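Long-range contacts in Alr4995 protein (Nostoc sp., PDB 6LRF), which acts as a bifunctional arginine dihydrolase and ornithine cyclodeaminase, breaking down arginine in a cyanobacterium: residues 629-634 with 651-656; 522-527 with 604-609. One frame throughout, in Å; residues are numbered along the deposited sequence.

Contact 1: 629-634 with 651-656; sequences MILMLS and KMVCVD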
HETATM    1  N   MSE B 629      13.394  -2.142  27.358  1.00 24.15           N
HETATM    2  CA  MSE B 629      12.622  -2.370  26.163  1.00 26.80           C
HETATM    3  C   MSE B 629      11.639  -1.252  25.961  1.00 28.33           C
HETATM    4  O   MSE B 629      11.066  -0.739  26.917  1.00 26.23           O
HETATM    5  CB  MSE B 629      11.887  -3.706  26.238  1.00 28.53           C
HETATM    6  CG  MSE B 629      10.988  -3.960  25.031  1.00 39.63           C
HETATM    7 SE   MSE B 629      10.289  -5.793  24.953  1.00 66.54          SE
HETATM    8  CE  MSE B 629      11.980  -6.704  24.678  1.00 44.56           C
ATOM      9  N   ILE B 630      11.453  -0.878  24.703  1.00 27.45           N
ATOM     10  CA  ILE B 630      10.427   0.071  24.332  1.00 22.09           C
ATOM     11  C   ILE B 630       9.507  -0.623  23.339  1.00 27.00           C
ATOM     12  O   ILE B 630       9.954  -1.134  22.320  1.00 25.93           O
ATOM     13  CB  ILE B 630      11.033   1.343  23.724  1.00 31.07           C
ATOM     14  CG1 ILE B 630      12.030   1.963  24.710  1.00 25.86           C
ATOM     15  CG2 ILE B 630       9.937   2.330  23.332  1.00 27.26           C
ATOM     16  CD1 ILE B 630      12.695   3.187  24.181  1.00 30.09           C
ATOM     17  N   LEU B 631       8.226  -0.678  23.685  1.00 23.63           N
ATOM     18  CA  LEU B 631       7.189  -1.254  22.848  1.00 22.66           C
ATOM     19  C   LEU B 631       6.440  -0.128  22.122  1.00 23.89           C
ATOM     20  O   LEU B 631       5.735   0.671  22.741  1.00 23.76           O
ATOM     21  CB  LEU B 631       6.232  -2.075  23.711  1.00 25.89           C
ATOM     22  CG  LEU B 631       5.397  -3.162  23.059  1.00 33.08           C
ATOM     23  CD1 LEU B 631       6.311  -4.149  22.355  1.00 35.65           C
ATOM     24  CD2 LEU B 631       4.579  -3.874  24.139  1.00 30.95           C
HETATM   25  N   MSE B 632       6.603  -0.045  20.811  1.00 23.64           N
HETATM   26  CA  MSE B 632       6.028   1.067  20.070  1.00 26.55           C
HETATM   27  C   MSE B 632       4.797   0.599  19.297  1.00 28.80           C
HETATM   28  O   MSE B 632       4.894  -0.062  18.260  1.00 25.60           O
HETATM   29  CB  MSE B 632       7.073   1.693  19.150  1.00 27.39           C
HETATM   30  CG  MSE B 632       8.088   2.575  19.888  1.00 27.88           C
HETATM   31 SE   MSE B 632       9.758   2.847  18.885  0.58 37.31          SE
HETATM   32  CE  MSE B 632      10.348   1.000  18.740  1.00 32.98           C
ATOM     33  N   LEU B 633       3.633   0.941  19.833  1.00 23.41           N
ATOM     34  CA  LEU B 633       2.385   0.397  19.323  1.00 25.95           C
ATOM     35  C   LEU B 633       1.666   1.446  18.476  1.00 31.17           C
ATOM     36  O   LEU B 633       0.892   2.278  18.990  1.00 25.22           O
ATOM     37  CB  LEU B 633       1.511  -0.089  20.482  1.00 24.54           C
ATOM     38  CG  LEU B 633       2.145  -1.122  21.425  1.00 22.75           C
ATOM     39  CD1 LEU B 633       1.287  -1.296  22.688  1.00 22.12           C
ATOM     40  CD2 LEU B 633       2.365  -2.463  20.734  1.00 23.80           C
ATOM     41  N   SER B 634       1.933   1.354  17.171  1.00 31.83           N
ATOM     42  CA  SER B 634       1.535   2.306  16.122  1.00 34.61           C
ATOM     43  C   SER B 634       1.291   3.726  16.619  1.00 30.67           C
ATOM     44  O   SER B 634       0.156   4.199  16.637  1.00 28.44           O
ATOM     45  CB  SER B 634       0.292   1.796  15.368  1.00 39.33           C
ATOM     46  OG  SER B 634      -0.817   1.638  16.222  1.00 43.81           O
ATOM     47  N   LYS B 651      16.088  -2.720  23.661  1.00 23.99           N
ATOM     48  CA  LYS B 651      15.306  -3.487  22.699  1.00 31.53           C
ATOM     49  C   LYS B 651      14.117  -2.652  22.215  1.00 29.92           C
ATOM     50  O   LYS B 651      13.347  -2.124  23.008  1.00 27.96           O
ATOM     51  CB  LYS B 651      14.841  -4.808  23.315  1.00 33.35           C
ATOM     52  CG  LYS B 651      15.996  -5.677  23.797  1.00 37.52           C
ATOM     53  CD  LYS B 651      15.508  -6.890  24.572  1.00 44.97           C
ATOM     54  CE  LYS B 651      16.611  -7.908  24.761  1.00 44.16           C
ATOM     55  NZ  LYS B 651      16.027  -9.155  25.328  1.00 60.94           N
HETATM   56  N   MSE B 652      14.017  -2.505  20.900  1.00 31.59           N
HETATM   57  CA  MSE B 652      12.989  -1.696  20.269  1.00 31.07           C
HETATM   58  C   MSE B 652      12.037  -2.600  19.503  1.00 28.09           C
HETATM   59  O   MSE B 652      12.450  -3.314  18.599  1.00 29.68           O
HETATM   60  CB  MSE B 652      13.630  -0.680  19.329  1.00 32.97           C
HETATM   61  CG  MSE B 652      14.853  -0.027  19.920  1.00 34.03           C
HETATM   62 SE   MSE B 652      14.341   1.361  21.152  0.42 41.98          SE
HETATM   63  CE  MSE B 652      14.137   2.781  19.824  1.00 31.58           C
ATOM     64  N   VAL B 653      10.768  -2.587  19.881  1.00 25.37           N
ATOM     65  CA  VAL B 653       9.763  -3.345  19.165  1.00 25.12           C
ATOM     66  C   VAL B 653       8.760  -2.376  18.551  1.00 28.47           C
ATOM     67  O   VAL B 653       8.108  -1.606  19.253  1.00 29.69           O
ATOM     68  CB  VAL B 653       9.046  -4.352  20.080  1.00 27.95           C
ATOM     69  CG1 VAL B 653       8.071  -5.190  19.270  1.00 24.86           C
ATOM     70  CG2 VAL B 653      10.067  -5.236  20.775  1.00 26.20           C
ATOM     71  N   CYS B 654       8.663  -2.409  17.233  1.00 23.59           N
ATOM     72  CA  CYS B 654       7.885  -1.423  16.498  1.00 31.35           C
ATOM     73  C   CYS B 654       6.758  -2.079  15.714  1.00 34.14           C
ATOM     74  O   CYS B 654       7.006  -2.848  14.784  1.00 35.21           O
ATOM     75  CB  CYS B 654       8.787  -0.637  15.552  1.00 29.77           C
ATOM     76  SG  CYS B 654       7.971   0.810  14.825  1.00 59.25           S
ATOM     77  N   VAL B 655       5.518  -1.781  16.089  1.00 31.36           N
ATOM     78  CA  VAL B 655       4.367  -2.355  15.405  1.00 25.84           C
ATOM     79  C   VAL B 655       3.542  -1.255  14.769  1.00 36.25           C
ATOM     80  O   VAL B 655       3.180  -0.279  15.431  1.00 31.00           O
ATOM     81  CB  VAL B 655       3.490  -3.172  16.372  1.00 32.39           C
ATOM     82  CG1 VAL B 655       2.452  -3.960  15.600  1.00 28.52           C
ATOM     83  CG2 VAL B 655       4.359  -4.113  17.211  1.00 26.41           C
ATOM     84  N   ASP B 656       3.253  -1.408  13.482  1.00 35.52           N
ATOM     85  CA  ASP B 656       2.449  -0.427  12.764  1.00 40.04           C
ATOM     86  C   ASP B 656       1.960  -1.053  11.471  1.00 43.17           C
ATOM     87  O   ASP B 656       2.641  -1.900  10.901  1.00 46.04           O
ATOM     88  CB  ASP B 656       3.259   0.848  12.489  1.00 43.70           C
ATOM     89  CG  ASP B 656       2.385   2.101  12.419  1.00 55.25           C
ATOM     90  OD1 ASP B 656       1.240   2.002  11.912  1.00 51.00           O
ATOM     91  OD2 ASP B 656       2.845   3.179  12.878  1.00 48.11           O
TER

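Contact 2: 522-527 with 604-609; sequences GGNAIA and GPLPDT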
ATOM      1  N   GLY B 522       2.375   8.879  25.182  1.00 21.31           N
ATOM      2  CA  GLY B 522       1.505   9.034  24.035  1.00 21.86           C
ATOM      3  C   GLY B 522       1.051  10.453  23.829  1.00 22.83           C
ATOM      4  O   GLY B 522       1.664  11.395  24.331  1.00 23.84           O
ATOM      5  N   GLY B 523      -0.036  10.614  23.082  1.00 22.71           N
ATOM      6  CA  GLY B 523      -0.579  11.933  22.830  1.00 19.02           C
ATOM      7  C   GLY B 523      -1.951  12.114  23.458  1.00 22.98           C
ATOM      8  O   GLY B 523      -2.452  11.251  24.197  1.00 22.37           O
ATOM      9  N   ASN B 524      -2.560  13.250  23.145  1.00 18.83           N
ATOM     10  CA  ASN B 524      -3.896  13.586  23.614  1.00 20.68           C
ATOM     11  C   ASN B 524      -4.893  12.524  23.149  1.00 23.06           C
ATOM     12  O   ASN B 524      -5.723  12.044  23.916  1.00 17.65           O
ATOM     13  CB  ASN B 524      -4.300  14.966  23.085  1.00 20.17           C
ATOM     14  CG  ASN B 524      -5.518  15.535  23.794  1.00 22.95           C
ATOM     15  OD1 ASN B 524      -5.475  15.812  25.004  1.00 19.54           O
ATOM     16  ND2 ASN B 524      -6.600  15.749  23.039  1.00 18.06           N
ATOM     17  N   ALA B 525      -4.745  12.134  21.883  1.00 20.42           N
ATOM     18  CA  ALA B 525      -5.747  11.346  21.186  1.00 25.63           C
ATOM     19  C   ALA B 525      -5.926   9.932  21.759  1.00 22.64           C
ATOM     20  O   ALA B 525      -7.063   9.479  21.909  1.00 23.54           O
ATOM     21  CB  ALA B 525      -5.404  11.285  19.688  1.00 26.16           C
ATOM     22  N   ILE B 526      -4.842   9.237  22.096  1.00 22.58           N
ATOM     23  CA  ILE B 526      -5.000   7.883  22.623  1.00 23.07           C
ATOM     24  C   ILE B 526      -5.757   7.891  23.960  1.00 20.71           C
ATOM     25  O   ILE B 526      -6.571   7.021  24.219  1.00 21.93           O
ATOM     26  CB  ILE B 526      -3.660   7.146  22.811  1.00 24.75           C
ATOM     27  CG1 ILE B 526      -3.928   5.790  23.479  1.00 28.09           C
ATOM     28  CG2 ILE B 526      -2.696   7.950  23.680  1.00 22.78           C
ATOM     29  CD1 ILE B 526      -3.250   4.655  22.816  1.00 27.62           C
ATOM     30  N   ALA B 527      -5.506   8.894  24.788  1.00 20.04           N
ATOM     31  CA  ALA B 527      -6.210   9.020  26.052  1.00 21.13           C
ATOM     32  C   ALA B 527      -7.688   9.318  25.833  1.00 23.51           C
ATOM     33  O   ALA B 527      -8.533   8.719  26.487  1.00 21.38           O
ATOM     34  CB  ALA B 527      -5.579  10.105  26.916  1.00 22.54           C
ATOM     35  N   GLY B 604      -9.346  19.953  22.628  1.00 24.93           N
ATOM     36  CA  GLY B 604      -9.366  20.231  24.056  1.00 20.38           C
ATOM     37  C   GLY B 604      -8.280  21.220  24.440  1.00 23.05           C
ATOM     38  O   GLY B 604      -8.458  22.441  24.300  1.00 19.89           O
ATOM     39  N   PRO B 605      -7.135  20.705  24.913  1.00 18.30           N
ATOM     40  CA  PRO B 605      -6.856  19.279  25.149  1.00 18.69           C
ATOM     41  C   PRO B 605      -7.350  18.782  26.503  1.00 20.19           C
ATOM     42  O   PRO B 605      -8.042  19.513  27.222  1.00 21.58           O
ATOM     43  CB  PRO B 605      -5.329  19.216  25.096  1.00 22.03           C
ATOM     44  CG  PRO B 605      -4.907  20.543  25.687  1.00 20.96           C
ATOM     45  CD  PRO B 605      -5.969  21.554  25.229  1.00 20.30           C
ATOM     46  N   LEU B 606      -7.004  17.545  26.844  1.00 18.89           N
ATOM     47  CA  LEU B 606      -7.172  17.091  28.212  1.00 23.57           C
ATOM     48  C   LEU B 606      -6.271  17.948  29.088  1.00 26.76           C
ATOM     49  O   LEU B 606      -5.269  18.498  28.614  1.00 19.64           O
ATOM     50  CB  LEU B 606      -6.833  15.604  28.354  1.00 23.53           C
ATOM     51  CG  LEU B 606      -7.711  14.718  27.465  1.00 23.88           C
ATOM     52  CD1 LEU B 606      -7.219  13.288  27.496  1.00 22.02           C
ATOM     53  CD2 LEU B 606      -9.200  14.797  27.879  1.00 22.46           C
ATOM     54  N   PRO B 607      -6.640  18.104  30.366  1.00 26.91           N
ATOM     55  CA  PRO B 607      -5.780  18.889  31.257  1.00 23.72           C
ATOM     56  C   PRO B 607      -4.456  18.188  31.513  1.00 24.53           C
ATOM     57  O   PRO B 607      -3.479  18.836  31.873  1.00 24.60           O
ATOM     58  CB  PRO B 607      -6.609  19.008  32.545  1.00 26.70           C
ATOM     59  CG  PRO B 607      -7.656  17.970  32.445  1.00 28.81           C
ATOM     60  CD  PRO B 607      -7.911  17.716  30.993  1.00 27.50           C
ATOM     61  N   ASP B 608      -4.410  16.876  31.321  1.00 22.48           N
ATOM     62  CA  ASP B 608      -3.162  16.138  31.530  1.00 22.82           C
ATOM     63  C   ASP B 608      -2.141  16.367  30.406  1.00 23.85           C
ATOM     64  O   ASP B 608      -0.948  16.148  30.593  1.00 23.55           O
ATOM     65  CB  ASP B 608      -3.440  14.638  31.643  1.00 25.24           C
ATOM     66  CG  ASP B 608      -4.290  14.286  32.876  1.00 36.11           C
ATOM     67  OD1 ASP B 608      -5.511  14.567  32.879  1.00 27.15           O
ATOM     68  OD2 ASP B 608      -3.724  13.727  33.838  1.00 33.39           O
ATOM     69  N   THR B 609      -2.623  16.773  29.234  1.00 23.44           N
ATOM     70  CA  THR B 609      -1.779  16.853  28.045  1.00 21.86           C
ATOM     71  C   THR B 609      -0.785  18.017  28.158  1.00 23.25           C
ATOM     72  O   THR B 609      -1.163  19.160  28.434  1.00 22.62           O
ATOM     73  CB  THR B 609      -2.640  16.978  26.778  1.00 21.72           C
ATOM     74  OG1 THR B 609      -3.490  15.825  26.685  1.00 21.42           O
ATOM     75  CG2 THR B 609      -1.763  17.022  25.511  1.00 20.40           C
TER

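Contact 1: 629-634 with 651-656
Strand 629-633 pairs in parallel with 651-656, M629 opposite K651 through L633 opposite V655, the axes 4.8 Å apart and 8° from alignment; the amides of I630, M632 and, just past the first strand, S634 donate to the K651, V653 and V655 carbonyls, and the amides of V653 and V655 return bonds to I630 and M632. Four of the five bonds are nearly straight; the last, S634 N to V655 O at 2.7 Å, bends to 144° where the first strand gives way to loop. Side chains alternate between two faces. On one, the selenomethionine M632 turns back at its last torsion (chi3 -60°), which lays CE across the neighbouring strand, 3.7 Å from CB of M652 and 3.9 Å from CB of C654. Further back on this face, CD1 of I630 lies beside SE of M652 at 3.9 Å, the two side chains pointing the same way. The other face carries M629, whose CE rests 3.5 Å from CD on the aliphatic stem of K651, and L631, whose CD1 reaches CB of V653 at 3.6 Å. These strands belong to a beta-alpha-beta unit of the Rossmann-like sheet, joined through helix 637-645. Helices 467-486 and 680-694 cover the face carrying M629, L631 and L633, L665 of helix 659-665 packs on M632 and C654, and strand 491-495 bonds to the other edge of 629-633.

Contact 2: 522-527 with 604-609
N524 reaches across to L606 and T609 with a single atom, its carboxamide oxygen OD1, and most of the contact is built round that oxygen. The hydroxyl of T609 donates to it, OG1 to OD1 2.6 Å, while the backbone amide of L606 donates from another direction, N to OD1 3.0 Å with an angle of 166° at the hydrogen. Both donors lie in the carbonyl plane and each meets a lone pair, so the two bonds together fix the rotation of the amide. With CG swung anti to the backbone N (chi1 -166°), the N524 side chain extends from the helix into the bend of the loop; its ND2 makes a weak hydrogen bond to O of D603. CB of P605, which follows a cis peptide bond, comes within 3.4 Å of OD1, and the P605 and N524 side chains cross at about a right angle. The setting is the switch from strand to helix in a Rossmann-like fold: G522 and G523 lead from strand 519-523 into the helix, with G523 at the N-cap position of helix 524-536, and N524 opens its first turn. Opposite it, a type I turn runs from L606 to T609, closed by T609 N to L606 O at 3.2 Å. Replacing N524 with a leucine would probably leave the L606 amide and the T609 hydroxyl without their shared acceptor and let the turn shift against the helix. One helical turn beyond N524, CB of A527 meets CD1 of L606 at 3.6 Å, adding an apolar patch beside the polar one. I564 of helix 554-567 also packs on L606, and I614 of a second subunit lies against P605.

Overall arrangement
Both contacts reach the same six-stranded parallel sheet of the Rossmann-like region, with their centres 21 Å apart and nearest atoms about 6 Å apart, so they do not touch. Contact 1 joins two neighbouring strands in one half of the sheet, whereas contact 2 lies in the other half, where strand 519-523 runs into its helix and meets the loop after strand 594-597. Strand 491-495 stands between 519-523 and 629-633 and links the halves. Along the chain, contact 2 is complete before contact 1 begins. The model is unliganded, and any link to the ornithine cyclodeaminase site remains inference; of the two, only contact 2 comes against another subunit.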